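Oxidoreductase, NAD-binding/iron-sulfur cluster-binding protein (Nitratireductor pacificus pht-3B, PDB 6ZXU) is a catabolic reductive dehalogenase that binds cobalamin and two [4Fe-4S] clusters, and probably uses them to remove halogen from organohalide substrates. Local coordinates at residues C176-A181 with Q348-N353; V560-N563 with W568-D571; W597-T602 with R606-L611; W403-S408 with I416-D421; E436-D441 with R639-L644. One frame throughout, in Å; residues are numbered along the deposited sequence.

Interaction 1 of 5, residues C176-A181 with Q348-N353; sequences CAEIAA and QPLIQN
The carboxylate of Glu178 is the flat group that ends one of the touching side chains, but it is the stem below it that meets Leu350. At its two oxygens the plate is claimed by arginines, OE2 by Arg455 of helix 445-469 and OE1 by Arg175 one turn earlier in the same helix. With CG anti to the backbone N (chi1 -180°) and the chain bent at chi2, CG is left to pack: it lies 3.8 Å from Leu350 CD2, the two side chains crossing at about a right angle. This is a sparse helix-to-helix contact, joining helix 168-190, which on another side packs against strand 142-149, to the kinked helix 342-354. Leu350 is the one residue of the second segment that bridges to the first, one methyl for each partner. Its CD1 meets Ala181 CB at 4.1 Å, whereas CD2 also approaches the backbone carbonyl Glu178 O. Phe84 of helix 74-85 touches both Glu178 and Leu350. At the kink, Pro349 O accepts two donors from Asn353: the backbone N, and ND2 at 2.8 Å, with the oxygen close to the plane of the Asn353 amide.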
# COMPACT_ATOMS: atom_id res chain seq x y z
N CYS A 176 -15.03 5.16 1.27
CA CYS A 176 -16.14 4.40 0.66
C CYS A 176 -16.31 4.68 -0.81
O CYS A 176 -16.45 3.76 -1.61
CB CYS A 176 -17.42 4.64 1.40
SG CYS A 176 -17.45 3.84 2.99
N ALA A 177 -16.17 5.94 -1.21
CA ALA A 177 -16.24 6.29 -2.61
C ALA A 177 -15.11 5.70 -3.37
O ALA A 177 -15.25 5.22 -4.46
CB ALA A 177 -16.23 7.78 -2.73
N GLU A 178 -13.92 5.78 -2.80
CA GLU A 178 -12.75 5.19 -3.40
C GLU A 178 -12.93 3.71 -3.69
O GLU A 178 -12.72 3.25 -4.83
CB GLU A 178 -11.59 5.33 -2.41
CG GLU A 178 -10.26 4.77 -2.89
CD GLU A 178 -9.47 4.07 -1.76
OE1 GLU A 178 -8.95 4.74 -0.82
OE2 GLU A 178 -9.35 2.80 -1.77
N ILE A 179 -13.29 2.94 -2.68
CA ILE A 179 -13.51 1.50 -2.83
C ILE A 179 -14.64 1.22 -3.83
O ILE A 179 -14.51 0.40 -4.72
CB ILE A 179 -13.82 0.82 -1.46
CG1 ILE A 179 -12.61 1.00 -0.56
CG2 ILE A 179 -14.21 -0.63 -1.67
CD1 ILE A 179 -12.81 0.50 0.85
N ALA A 180 -15.75 1.95 -3.73
CA ALA A 180 -16.89 1.73 -4.69
C ALA A 180 -16.53 2.01 -6.13
O ALA A 180 -16.97 1.31 -7.03
CB ALA A 180 -18.08 2.59 -4.27
N ALA A 181 -15.71 3.04 -6.37
CA ALA A 181 -15.22 3.40 -7.70
C ALA A 181 -14.31 2.35 -8.26
O ALA A 181 -14.46 1.97 -9.42
CB ALA A 181 -14.48 4.74 -7.67
N GLN A 348 -6.76 2.66 -11.98
CA GLN A 348 -6.05 3.60 -12.82
C GLN A 348 -6.62 5.03 -12.88
O GLN A 348 -5.87 5.99 -12.73
CB GLN A 348 -5.86 2.99 -14.18
CG GLN A 348 -4.98 3.91 -15.03
CD GLN A 348 -4.42 3.21 -16.26
OE1 GLN A 348 -5.15 2.58 -17.05
NE2 GLN A 348 -3.10 3.33 -16.45
N PRO A 349 -7.93 5.18 -13.11
CA PRO A 349 -8.48 6.55 -13.18
C PRO A 349 -8.28 7.36 -11.89
O PRO A 349 -8.01 8.56 -11.95
CB PRO A 349 -9.99 6.32 -13.41
CG PRO A 349 -10.08 4.94 -14.00
CD PRO A 349 -8.95 4.16 -13.42
N LEU A 350 -8.39 6.70 -10.74
CA LEU A 350 -8.19 7.39 -9.48
C LEU A 350 -6.73 7.84 -9.34
O LEU A 350 -6.44 8.99 -9.04
CB LEU A 350 -8.57 6.53 -8.29
CG LEU A 350 -10.05 6.27 -8.00
CD1 LEU A 350 -10.65 5.40 -9.08
CD2 LEU A 350 -10.27 5.60 -6.61
N ILE A 351 -5.82 6.95 -9.68
CA ILE A 351 -4.40 7.21 -9.61
C ILE A 351 -4.04 8.38 -10.54
O ILE A 351 -3.38 9.32 -10.14
CB ILE A 351 -3.59 5.92 -9.97
CG1 ILE A 351 -3.66 4.91 -8.86
CG2 ILE A 351 -2.15 6.30 -10.22
CD1 ILE A 351 -3.09 3.56 -9.25
N GLN A 352 -4.45 8.32 -11.78
CA GLN A 352 -4.06 9.37 -12.73
C GLN A 352 -4.64 10.74 -12.40
O GLN A 352 -4.01 11.76 -12.58
CB GLN A 352 -4.38 8.97 -14.14
CG GLN A 352 -3.53 7.87 -14.70
CD GLN A 352 -4.10 7.38 -16.07
OE1 GLN A 352 -5.31 7.58 -16.41
NE2 GLN A 352 -3.23 6.70 -16.85
N ASN A 353 -5.86 10.77 -11.95
CA ASN A 353 -6.51 12.01 -11.68
C ASN A 353 -6.26 12.62 -10.36
O ASN A 353 -6.77 13.69 -10.07
CB ASN A 353 -7.99 11.88 -11.94
CG ASN A 353 -8.26 11.73 -13.45
OD1 ASN A 353 -8.25 12.72 -14.19
ND2 ASN A 353 -8.43 10.49 -13.92

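Interaction 2 of 5, residues V560-N563 with W568-D571; sequences VMFN and WKAD
Val560 makes the first and looser touch, its CG2 resting 4.3 Å from Lys569 CB, beside the root of the lysine rather than over its length. Phe562 carries the main contact. Its CG stands anti to the backbone N (chi1 176°), which carries the ring toward 568-571 and presents one face to the lysine. Strand 560-562 pairs antiparallel with 565-567 in a small beta hairpin of the region matching the 4Fe-4S dicluster family, and Lys569 follows just beyond the second strand, before helix 572-581. The lysine chain, bent at chi2 (74°), runs across the ring: CD sits 3.8 Å from the Phe562 centroid and nearly on the ring normal, a CH-pi contact, while NZ lies 4.2 Å from that centroid, 25° off the normal, in cation-pi geometry. Both residues line the cobalamin pocket, and the ammonium is not held by the ring alone, for NZ also forms salt bridges with Asp503 and with O5 of the bound cobalamin. The ring's pi face would probably add to the stabilisation of the ammonium. Asn563 ends the segment at the hairpin turn, where its OD1 accepts from the backbone N of Gln309.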
# COMPACT_ATOMS: atom_id res chain seq x y z
N VAL A 560 28.48 -2.63 -1.87
CA VAL A 560 29.39 -1.80 -2.63
C VAL A 560 29.03 -0.32 -2.38
O VAL A 560 27.95 0.02 -1.86
CB VAL A 560 29.34 -2.08 -4.16
CG1 VAL A 560 29.80 -3.49 -4.46
CG2 VAL A 560 27.95 -1.88 -4.76
N MET A 561 29.97 0.55 -2.76
CA MET A 561 29.66 1.98 -2.81
C MET A 561 29.03 2.26 -4.17
O MET A 561 29.49 1.74 -5.20
CB MET A 561 30.99 2.81 -2.63
CG MET A 561 31.64 2.70 -1.27
SD MET A 561 30.54 2.93 0.13
CE MET A 561 30.13 4.66 -0.04
N PHE A 562 28.05 3.12 -4.16
CA PHE A 562 27.30 3.50 -5.35
C PHE A 562 26.87 4.94 -5.12
O PHE A 562 26.14 5.20 -4.20
CB PHE A 562 26.04 2.55 -5.48
CG PHE A 562 25.12 2.87 -6.62
CD1 PHE A 562 24.03 3.75 -6.46
CD2 PHE A 562 25.33 2.33 -7.86
CE1 PHE A 562 23.26 4.08 -7.52
CE2 PHE A 562 24.54 2.67 -8.94
CZ PHE A 562 23.48 3.53 -8.75
N ASN A 563 27.33 5.86 -5.98
CA ASN A 563 26.93 7.26 -5.98
C ASN A 563 26.96 7.81 -4.59
O ASN A 563 26.04 8.51 -4.15
CB ASN A 563 25.54 7.45 -6.59
CG ASN A 563 25.17 8.94 -6.81
OD1 ASN A 563 26.04 9.80 -6.95
ND2 ASN A 563 23.93 9.21 -6.87
N TRP A 568 23.54 -2.74 -1.26
CA TRP A 568 23.56 -3.95 -2.08
C TRP A 568 22.91 -3.58 -3.42
O TRP A 568 21.70 -3.40 -3.48
CB TRP A 568 22.74 -5.09 -1.45
CG TRP A 568 23.47 -5.93 -0.40
CD1 TRP A 568 24.44 -6.86 -0.65
CD2 TRP A 568 23.28 -5.93 1.00
NE1 TRP A 568 24.88 -7.40 0.51
CE2 TRP A 568 24.18 -6.84 1.56
CE3 TRP A 568 22.48 -5.18 1.85
CZ2 TRP A 568 24.25 -7.11 2.93
CZ3 TRP A 568 22.53 -5.45 3.19
CH2 TRP A 568 23.45 -6.38 3.73
N LYS A 569 23.66 -3.41 -4.47
CA LYS A 569 23.07 -2.92 -5.72
C LYS A 569 22.57 -4.08 -6.54
O LYS A 569 23.33 -4.97 -6.94
CB LYS A 569 24.05 -2.02 -6.54
CG LYS A 569 23.31 -1.20 -7.60
CD LYS A 569 22.56 -0.07 -6.90
CE LYS A 569 21.39 0.37 -7.65
NZ LYS A 569 20.64 1.37 -6.85
N ALA A 570 21.26 -4.14 -6.72
CA ALA A 570 20.63 -5.07 -7.60
C ALA A 570 20.85 -4.61 -9.04
O ALA A 570 21.19 -3.46 -9.30
CB ALA A 570 19.17 -5.16 -7.35
N ASP A 571 20.63 -5.51 -9.97
CA ASP A 571 20.73 -5.18 -11.43
C ASP A 571 19.39 -4.64 -11.92
O ASP A 571 18.47 -5.39 -12.18
CB ASP A 571 21.14 -6.40 -12.23
CG ASP A 571 21.55 -6.05 -13.66
OD1 ASP A 571 20.87 -5.26 -14.34
OD2 ASP A 571 22.64 -6.56 -14.10

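Interaction 3 of 5, residues W597-T602 with R606-L611; sequences WNREDT and RRLAEL. With NA (sodium ion), chain G.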
# COMPACT_ATOMS: atom_id res chain seq x y z
N TRP A 597 11.54 -11.94 6.75
CA TRP A 597 10.86 -10.87 7.51
C TRP A 597 9.43 -10.60 7.06
O TRP A 597 8.70 -9.86 7.73
CB TRP A 597 11.64 -9.58 7.45
CG TRP A 597 13.00 -9.65 8.13
CD1 TRP A 597 14.13 -10.08 7.58
CD2 TRP A 597 13.32 -9.20 9.46
NE1 TRP A 597 15.17 -9.93 8.45
CE2 TRP A 597 14.71 -9.43 9.64
CE3 TRP A 597 12.60 -8.61 10.51
CZ2 TRP A 597 15.37 -9.07 10.77
CZ3 TRP A 597 13.27 -8.28 11.66
CH2 TRP A 597 14.64 -8.54 11.80
N ASN A 598 9.03 -11.17 5.94
CA ASN A 598 7.67 -11.14 5.52
C ASN A 598 6.93 -12.23 6.25
O ASN A 598 7.01 -13.40 5.88
CB ASN A 598 7.58 -11.25 3.96
CG ASN A 598 6.10 -11.37 3.46
OD1 ASN A 598 5.19 -10.73 3.97
ND2 ASN A 598 5.87 -12.33 2.58
N ARG A 599 6.22 -11.89 7.31
CA ARG A 599 5.57 -12.86 8.18
C ARG A 599 4.19 -12.45 8.56
O ARG A 599 3.84 -11.28 8.51
CB ARG A 599 6.26 -12.93 9.53
CG ARG A 599 7.67 -13.28 9.46
CD ARG A 599 8.17 -13.66 10.83
NE ARG A 599 9.43 -14.36 10.66
CZ ARG A 599 10.59 -13.74 10.76
NH1 ARG A 599 10.62 -12.46 11.03
NH2 ARG A 599 11.72 -14.45 10.59
N GLU A 600 3.41 -13.45 9.04
CA GLU A 600 2.08 -13.20 9.53
C GLU A 600 2.13 -12.36 10.83
O GLU A 600 3.05 -12.48 11.64
CB GLU A 600 1.30 -14.54 9.75
CG GLU A 600 -0.22 -14.30 9.74
CD GLU A 600 -1.08 -15.55 10.06
OE1 GLU A 600 -0.57 -16.67 9.95
OE2 GLU A 600 -2.26 -15.38 10.43
N ASP A 601 1.08 -11.58 11.06
CA ASP A 601 0.94 -10.72 12.30
C ASP A 601 0.34 -11.51 13.50
O ASP A 601 -0.78 -11.23 13.96
CB ASP A 601 0.12 -9.46 11.92
CG ASP A 601 0.03 -8.40 13.04
OD1 ASP A 601 1.02 -8.21 13.84
OD2 ASP A 601 -1.08 -7.77 13.11
N THR A 602 1.06 -12.55 13.92
CA THR A 602 0.68 -13.42 15.03
C THR A 602 1.74 -13.35 16.13
O THR A 602 2.76 -12.72 15.99
CB THR A 602 0.56 -14.89 14.63
OG1 THR A 602 1.82 -15.35 14.15
CG2 THR A 602 -0.48 -15.04 13.58
N ARG A 606 5.61 -12.34 15.42
CA ARG A 606 6.23 -11.25 16.08
C ARG A 606 7.44 -11.68 16.88
O ARG A 606 8.44 -11.00 16.93
CB ARG A 606 5.21 -10.52 16.91
CG ARG A 606 5.79 -9.27 17.58
CD ARG A 606 6.12 -8.15 16.51
NE ARG A 606 4.82 -7.71 15.94
CZ ARG A 606 4.04 -6.80 16.50
NH1 ARG A 606 4.34 -6.24 17.68
NH2 ARG A 606 2.91 -6.52 15.91
N ARG A 607 7.36 -12.85 17.51
CA ARG A 607 8.46 -13.38 18.27
C ARG A 607 9.68 -13.73 17.40
O ARG A 607 10.82 -13.48 17.82
CB ARG A 607 7.99 -14.60 19.10
CG ARG A 607 9.07 -15.22 19.99
CD ARG A 607 9.84 -14.20 20.85
NE ARG A 607 8.93 -13.38 21.67
CZ ARG A 607 8.55 -13.69 22.92
NH1 ARG A 607 9.03 -14.78 23.51
NH2 ARG A 607 7.72 -12.91 23.58
N LEU A 608 9.47 -14.30 16.25
CA LEU A 608 10.58 -14.57 15.35
C LEU A 608 11.29 -13.31 14.92
O LEU A 608 12.54 -13.28 14.84
CB LEU A 608 10.16 -15.35 14.18
CG LEU A 608 9.86 -16.84 14.45
CD1 LEU A 608 9.12 -17.40 13.28
CD2 LEU A 608 11.14 -17.60 14.62
N ALA A 609 10.54 -12.22 14.76
CA ALA A 609 11.19 -10.94 14.47
C ALA A 609 11.93 -10.39 15.68
O ALA A 609 13.03 -9.87 15.54
CB ALA A 609 10.15 -9.92 14.01
N GLU A 610 11.34 -10.44 16.86
CA GLU A 610 12.01 -10.02 18.09
C GLU A 610 13.32 -10.75 18.29
O GLU A 610 14.34 -10.16 18.65
CB GLU A 610 11.16 -10.22 19.32
CG GLU A 610 9.89 -9.38 19.38
CD GLU A 610 8.95 -9.75 20.62
OE1 GLU A 610 8.20 -10.80 20.65
OE2 GLU A 610 8.92 -8.93 21.59
N LEU A 611 13.32 -12.06 18.06
CA LEU A 611 14.52 -12.81 18.20
C LEU A 611 15.55 -12.38 17.19
O LEU A 611 16.73 -12.35 17.51
CB LEU A 611 14.24 -14.32 18.10
CG LEU A 611 13.47 -15.01 19.19
CD1 LEU A 611 13.00 -16.40 18.78
CD2 LEU A 611 14.35 -15.10 20.42
NA NA G . 8.32 -15.29 4.78
O HOH W 1 9.97 -16.49 3.79
O HOH W 2 8.87 -15.94 6.94
O HOH W 3 6.81 -15.83 2.91
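Thr602 O accepts a nearly straight 2.9 Å hydrogen bond from Arg606 N, in the first turn of helix 603-614. Thr602 is the N-cap of that helix, its OG1 bonded to the N of Gly605. Beside the cap, Asp601 and Arg606 run alongside each other in the same direction, with carboxylate and guanidinium planes only 10° apart. The Arg606 chain, bent at chi2 and chi3 (69° and 66°), folds back to bring NH2 to Asp601 OD1 at 3.3 Å, a long salt bridge, while NH1 of Arg606 bonds to Gln25. The Arg599 guanidinium is laid flat against the helix: Leu608 CB covers one face, 3.7 Å from NE, and the backbone N of Trp597 stands over the opposite one. Trp597, which touches a [4Fe-4S] cluster, brings CZ3 to 4.2 Å from Ala609 CB, so the capped helix abuts the cluster's surroundings. Further back in the loop a sodium ion is held by the carbonyl of Cys595, three waters and Asn598 O at 2.5 Å.

Interaction 4 of 5, residues W403-S408 with I416-D421; sequences WMYYAS and IEAYHD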
# COMPACT_ATOMS: atom_id res chain seq x y z
N TRP A 403 19.91 16.46 -2.00
CA TRP A 403 20.30 15.34 -2.83
C TRP A 403 19.16 14.28 -2.95
O TRP A 403 19.37 13.30 -3.66
CB TRP A 403 21.60 14.68 -2.29
CG TRP A 403 21.55 14.37 -0.83
CD1 TRP A 403 21.88 15.21 0.20
CD2 TRP A 403 21.14 13.17 -0.22
NE1 TRP A 403 21.71 14.57 1.40
CE2 TRP A 403 21.23 13.32 1.14
CE3 TRP A 403 20.66 11.93 -0.72
CZ2 TRP A 403 20.93 12.29 2.02
CZ3 TRP A 403 20.39 10.94 0.14
CH2 TRP A 403 20.52 11.12 1.51
N MET A 404 18.07 14.43 -2.19
CA MET A 404 16.90 13.50 -2.26
C MET A 404 15.93 13.90 -3.42
O MET A 404 15.10 13.11 -3.83
CB MET A 404 16.12 13.52 -0.96
CG MET A 404 16.90 13.01 0.26
SD MET A 404 15.87 13.18 1.71
CE MET A 404 16.91 12.43 2.96
N TYR A 405 16.07 15.12 -3.96
CA TYR A 405 15.32 15.55 -5.11
C TYR A 405 16.02 15.12 -6.37
O TYR A 405 17.25 15.14 -6.45
CB TYR A 405 15.12 17.07 -5.11
CG TYR A 405 14.28 17.64 -4.00
CD1 TYR A 405 14.78 17.77 -2.71
CD2 TYR A 405 13.01 18.08 -4.24
CE1 TYR A 405 14.01 18.32 -1.70
CE2 TYR A 405 12.23 18.66 -3.24
CZ TYR A 405 12.72 18.80 -2.00
OH TYR A 405 11.97 19.37 -1.03
N TYR A 406 15.26 14.76 -7.38
CA TYR A 406 15.82 14.54 -8.71
C TYR A 406 16.46 15.82 -9.25
O TYR A 406 16.12 16.93 -8.85
CB TYR A 406 14.75 14.10 -9.69
CG TYR A 406 14.19 12.71 -9.47
CD1 TYR A 406 14.92 11.60 -9.82
CD2 TYR A 406 12.89 12.54 -8.99
CE1 TYR A 406 14.39 10.34 -9.60
CE2 TYR A 406 12.36 11.31 -8.78
CZ TYR A 406 13.10 10.22 -9.09
OH TYR A 406 12.55 8.96 -8.95
N ALA A 407 17.41 15.67 -10.13
CA ALA A 407 18.12 16.84 -10.72
C ALA A 407 17.27 17.65 -11.68
O ALA A 407 17.32 18.89 -11.70
CB ALA A 407 19.39 16.38 -11.39
N SER A 408 16.46 16.96 -12.46
CA SER A 408 15.68 17.57 -13.56
C SER A 408 14.49 16.67 -13.89
O SER A 408 14.52 15.45 -13.60
CB SER A 408 16.57 17.74 -14.79
OG SER A 408 17.15 16.51 -15.25
N ILE A 416 14.99 20.70 -11.20
CA ILE A 416 14.12 20.65 -10.04
C ILE A 416 14.87 21.31 -8.91
O ILE A 416 16.02 21.05 -8.67
CB ILE A 416 13.74 19.18 -9.71
CG1 ILE A 416 12.80 18.64 -10.80
CG2 ILE A 416 13.11 19.06 -8.34
CD1 ILE A 416 12.62 17.13 -10.78
N GLU A 417 14.18 22.17 -8.17
CA GLU A 417 14.72 22.82 -7.01
C GLU A 417 14.39 22.02 -5.78
O GLU A 417 13.36 21.32 -5.74
CB GLU A 417 14.10 24.21 -6.81
CG GLU A 417 14.38 25.17 -7.98
CD GLU A 417 15.86 25.33 -8.30
OE1 GLU A 417 16.25 25.26 -9.53
OE2 GLU A 417 16.64 25.52 -7.29
N ALA A 418 15.22 22.11 -4.79
CA ALA A 418 14.88 21.56 -3.47
C ALA A 418 13.91 22.51 -2.74
O ALA A 418 14.31 23.21 -1.81
CB ALA A 418 16.16 21.31 -2.65
N TYR A 419 12.64 22.48 -3.09
CA TYR A 419 11.75 23.53 -2.68
C TYR A 419 11.15 23.44 -1.29
O TYR A 419 10.63 24.44 -0.81
CB TYR A 419 10.67 23.73 -3.77
CG TYR A 419 10.08 22.43 -4.30
CD1 TYR A 419 9.20 21.70 -3.55
CD2 TYR A 419 10.41 21.98 -5.56
CE1 TYR A 419 8.65 20.50 -4.02
CE2 TYR A 419 9.89 20.82 -6.06
CZ TYR A 419 9.01 20.06 -5.26
OH TYR A 419 8.42 18.92 -5.80
N HIS A 420 11.18 22.29 -0.60
CA HIS A 420 10.61 22.15 0.69
C HIS A 420 11.67 21.62 1.68
O HIS A 420 12.56 20.90 1.32
CB HIS A 420 9.45 21.18 0.72
CG HIS A 420 8.24 21.65 0.02
ND1 HIS A 420 7.45 20.82 -0.73
CD2 HIS A 420 7.70 22.89 -0.09
CE1 HIS A 420 6.47 21.53 -1.28
NE2 HIS A 420 6.61 22.78 -0.90
N ASP A 421 11.45 21.91 2.94
CA ASP A 421 12.37 21.57 4.03
C ASP A 421 12.26 20.20 4.62
O ASP A 421 13.21 19.70 5.13
CB ASP A 421 12.13 22.57 5.15
CG ASP A 421 12.65 24.03 4.81
OD1 ASP A 421 13.54 24.15 3.94
OD2 ASP A 421 12.09 25.02 5.40
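Tyr405 takes chi1 near -66°, its ring anti to the carbonyl carbon, and Tyr419 takes chi1 near 45°, its ring wedged between backbone N and carbonyl carbon; these two settings bring the rings together edge-to-face. The edge of Tyr405 points at the face of Tyr419, with planes at 75° and centroids 5.3 Å apart. Against a face of Tyr405 lies Ala418, centre of an inverse gamma turn, whose CA stands 3.7 Å from the ring centroid and almost on its normal in a CH-pi contact. At the ring's far end the hydroxyl OH donates to His420 O at 2.9 Å. The two loop pieces, both between strands 394-399 and 422-429, run roughly antiparallel, and Ile416 N bonds to Ala407 O at 3.0 Å. Arg310 joins the two pieces, bonding to Tyr405 O, Tyr406 O and Ile416 O. Ile416 also brings CB to 3.4 Å from Tyr406 O and CD1 to 3.9 Å from Tyr406 CB. The Tyr406 ring turns to the cobalamin instead, its OH bonding to O58. A buried tyrosine hydroxyl paid for by a main-chain carbonyl, together with the Ile416 packing, is consistent with a well-held loop from which Tyr406 reaches the cofactor.

Interaction 5 of 5, residues E436-D441 with R639-L644; sequences EGASGD and RWWFDL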
# COMPACT_ATOMS: atom_id res chain seq x y z
N GLU A 436 0.63 -14.30 0.18
CA GLU A 436 0.79 -15.71 0.52
C GLU A 436 0.25 -16.64 -0.57
O GLU A 436 0.78 -17.69 -0.76
CB GLU A 436 0.08 -16.03 1.87
CG GLU A 436 0.98 -15.85 3.09
CD GLU A 436 2.40 -16.55 2.97
OE1 GLU A 436 3.46 -15.87 2.69
OE2 GLU A 436 2.46 -17.82 3.11
N GLY A 437 -0.86 -16.27 -1.19
CA GLY A 437 -1.47 -17.05 -2.24
C GLY A 437 -0.74 -16.98 -3.57
O GLY A 437 -0.97 -17.79 -4.43
N ALA A 438 0.12 -15.96 -3.75
CA ALA A 438 0.63 -15.49 -5.04
C ALA A 438 2.00 -16.05 -5.28
O ALA A 438 2.70 -16.44 -4.38
CB ALA A 438 0.71 -13.98 -5.05
N SER A 439 2.37 -16.10 -6.54
CA SER A 439 3.72 -16.45 -6.95
C SER A 439 4.71 -15.24 -6.69
O SER A 439 5.91 -15.42 -6.65
CB SER A 439 3.74 -16.79 -8.45
OG SER A 439 5.04 -17.20 -8.81
N GLY A 440 4.16 -14.04 -6.57
CA GLY A 440 4.96 -12.83 -6.61
C GLY A 440 5.06 -12.16 -7.94
O GLY A 440 5.11 -10.93 -8.00
N ASP A 441 5.08 -12.97 -9.04
CA ASP A 441 5.06 -12.44 -10.40
C ASP A 441 3.86 -12.98 -11.24
O ASP A 441 3.96 -13.12 -12.45
CB ASP A 441 6.34 -12.77 -11.07
CG ASP A 441 6.65 -14.28 -11.00
OD1 ASP A 441 5.92 -15.04 -10.30
OD2 ASP A 441 7.67 -14.67 -11.57
N ARG A 639 -5.55 -17.78 -2.69
CA ARG A 639 -5.62 -17.37 -4.06
C ARG A 639 -7.03 -16.99 -4.43
O ARG A 639 -7.79 -17.79 -4.97
CB ARG A 639 -5.04 -18.45 -4.98
CG ARG A 639 -4.86 -18.00 -6.42
CD ARG A 639 -3.93 -18.92 -7.13
NE ARG A 639 -3.92 -18.75 -8.57
CZ ARG A 639 -3.24 -19.59 -9.37
NH1 ARG A 639 -2.54 -20.58 -8.84
NH2 ARG A 639 -3.21 -19.42 -10.68
N TRP A 640 -7.42 -15.75 -4.13
CA TRP A 640 -8.79 -15.38 -4.26
C TRP A 640 -9.12 -14.71 -5.59
O TRP A 640 -10.31 -14.48 -5.86
CB TRP A 640 -9.15 -14.36 -3.16
CG TRP A 640 -8.25 -13.15 -3.10
CD1 TRP A 640 -7.09 -13.02 -2.33
CD2 TRP A 640 -8.40 -11.89 -3.79
NE1 TRP A 640 -6.51 -11.78 -2.52
CE2 TRP A 640 -7.28 -11.07 -3.40
CE3 TRP A 640 -9.30 -11.41 -4.72
CZ2 TRP A 640 -7.10 -9.81 -3.92
CZ3 TRP A 640 -9.11 -10.20 -5.26
CH2 TRP A 640 -8.04 -9.38 -4.85
N TRP A 641 -8.10 -14.30 -6.36
CA TRP A 641 -8.32 -13.47 -7.58
C TRP A 641 -8.47 -14.37 -8.81
O TRP A 641 -8.07 -15.55 -8.81
CB TRP A 641 -7.12 -12.48 -7.79
CG TRP A 641 -5.78 -13.19 -7.89
CD1 TRP A 641 -5.14 -13.61 -9.04
CD2 TRP A 641 -4.94 -13.57 -6.81
NE1 TRP A 641 -3.99 -14.25 -8.72
CE2 TRP A 641 -3.83 -14.21 -7.35
CE3 TRP A 641 -5.01 -13.39 -5.42
CZ2 TRP A 641 -2.85 -14.75 -6.56
CZ3 TRP A 641 -4.05 -13.92 -4.64
CH2 TRP A 641 -2.96 -14.60 -5.19
N PHE A 642 -9.03 -13.78 -9.87
CA PHE A 642 -9.14 -14.42 -11.19
C PHE A 642 -7.89 -14.18 -12.01
O PHE A 642 -7.30 -13.11 -11.94
CB PHE A 642 -10.35 -13.86 -11.96
CG PHE A 642 -11.70 -14.08 -11.33
CD1 PHE A 642 -11.95 -15.13 -10.49
CD2 PHE A 642 -12.73 -13.20 -11.64
CE1 PHE A 642 -13.16 -15.32 -9.92
CE2 PHE A 642 -13.98 -13.37 -11.10
CZ PHE A 642 -14.19 -14.44 -10.25
N ASP A 643 -7.48 -15.18 -12.77
CA ASP A 643 -6.40 -15.04 -13.73
C ASP A 643 -6.94 -14.48 -15.08
O ASP A 643 -7.38 -15.22 -15.93
CB ASP A 643 -5.74 -16.39 -13.97
CG ASP A 643 -4.92 -16.83 -12.82
OD1 ASP A 643 -4.55 -16.00 -11.93
OD2 ASP A 643 -4.66 -18.00 -12.73
N LEU A 644 -7.00 -13.17 -15.18
CA LEU A 644 -7.51 -12.43 -16.29
C LEU A 644 -6.47 -11.45 -16.78
O LEU A 644 -5.86 -10.75 -15.96
CB LEU A 644 -8.79 -11.63 -15.93
CG LEU A 644 -10.00 -12.47 -15.52
CD1 LEU A 644 -11.17 -11.61 -15.04
CD2 LEU A 644 -10.42 -13.37 -16.67
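Trp641 meets the backbone of Gly437 and Ala438 with the rim of its indole. Its chi1 of 57° sets CG between the backbone N and the carbonyl carbon, a conformation that swings the six-membered ring toward 436-441. CH2 then lies 3.6 Å from Gly437 C and 3.7 Å from Ala438 CB, with Ala438 N near the ring plane. Gly437, bearing no side chain, lets the two backbones draw close, its CA only 4.5 Å from Arg639 CA. Arg639 runs extended from CG to NE, and its CG lies over one face of the Trp641 indole, toward the rim. Its NH2 reaches Asp643 OD2 at 2.9 Å through the syn lone pair, and NH1 pairs with Glu660 outside both segments. The Trp641 contact joins the end of helix 432-437 to the loop before strand 645-647. Here an aromatic rim packs against peptide atoms and a methyl, so close fit rather than polar bonding appears to hold the segments together; the Arg639 salt bridges do not reach 436-441.

How the interactions relate
From the N terminus, interaction 1 closes the first long loop, 166 residues, by bringing helix 342-354 back to helix 168-190. Interaction 4 follows in series as a short closure between strands 394-399 and 422-429, beside the cobalamin. Next, 436-441 opens interaction 5, whose loop of 197 residues returns at 639-644. Nested inside it lie interaction 2, at the hairpin flanking the cobalamin, and interaction 3, next to a [4Fe-4S] cluster; these two stand in series, and no contacts cross. Interactions 3 and 5 touch, Asn598 ND2 packing 4.3 Å from Glu436 OE1. Interaction 1 lies across the chain's centre from interactions 2 and 3, about 37 and 33 Å away between centres.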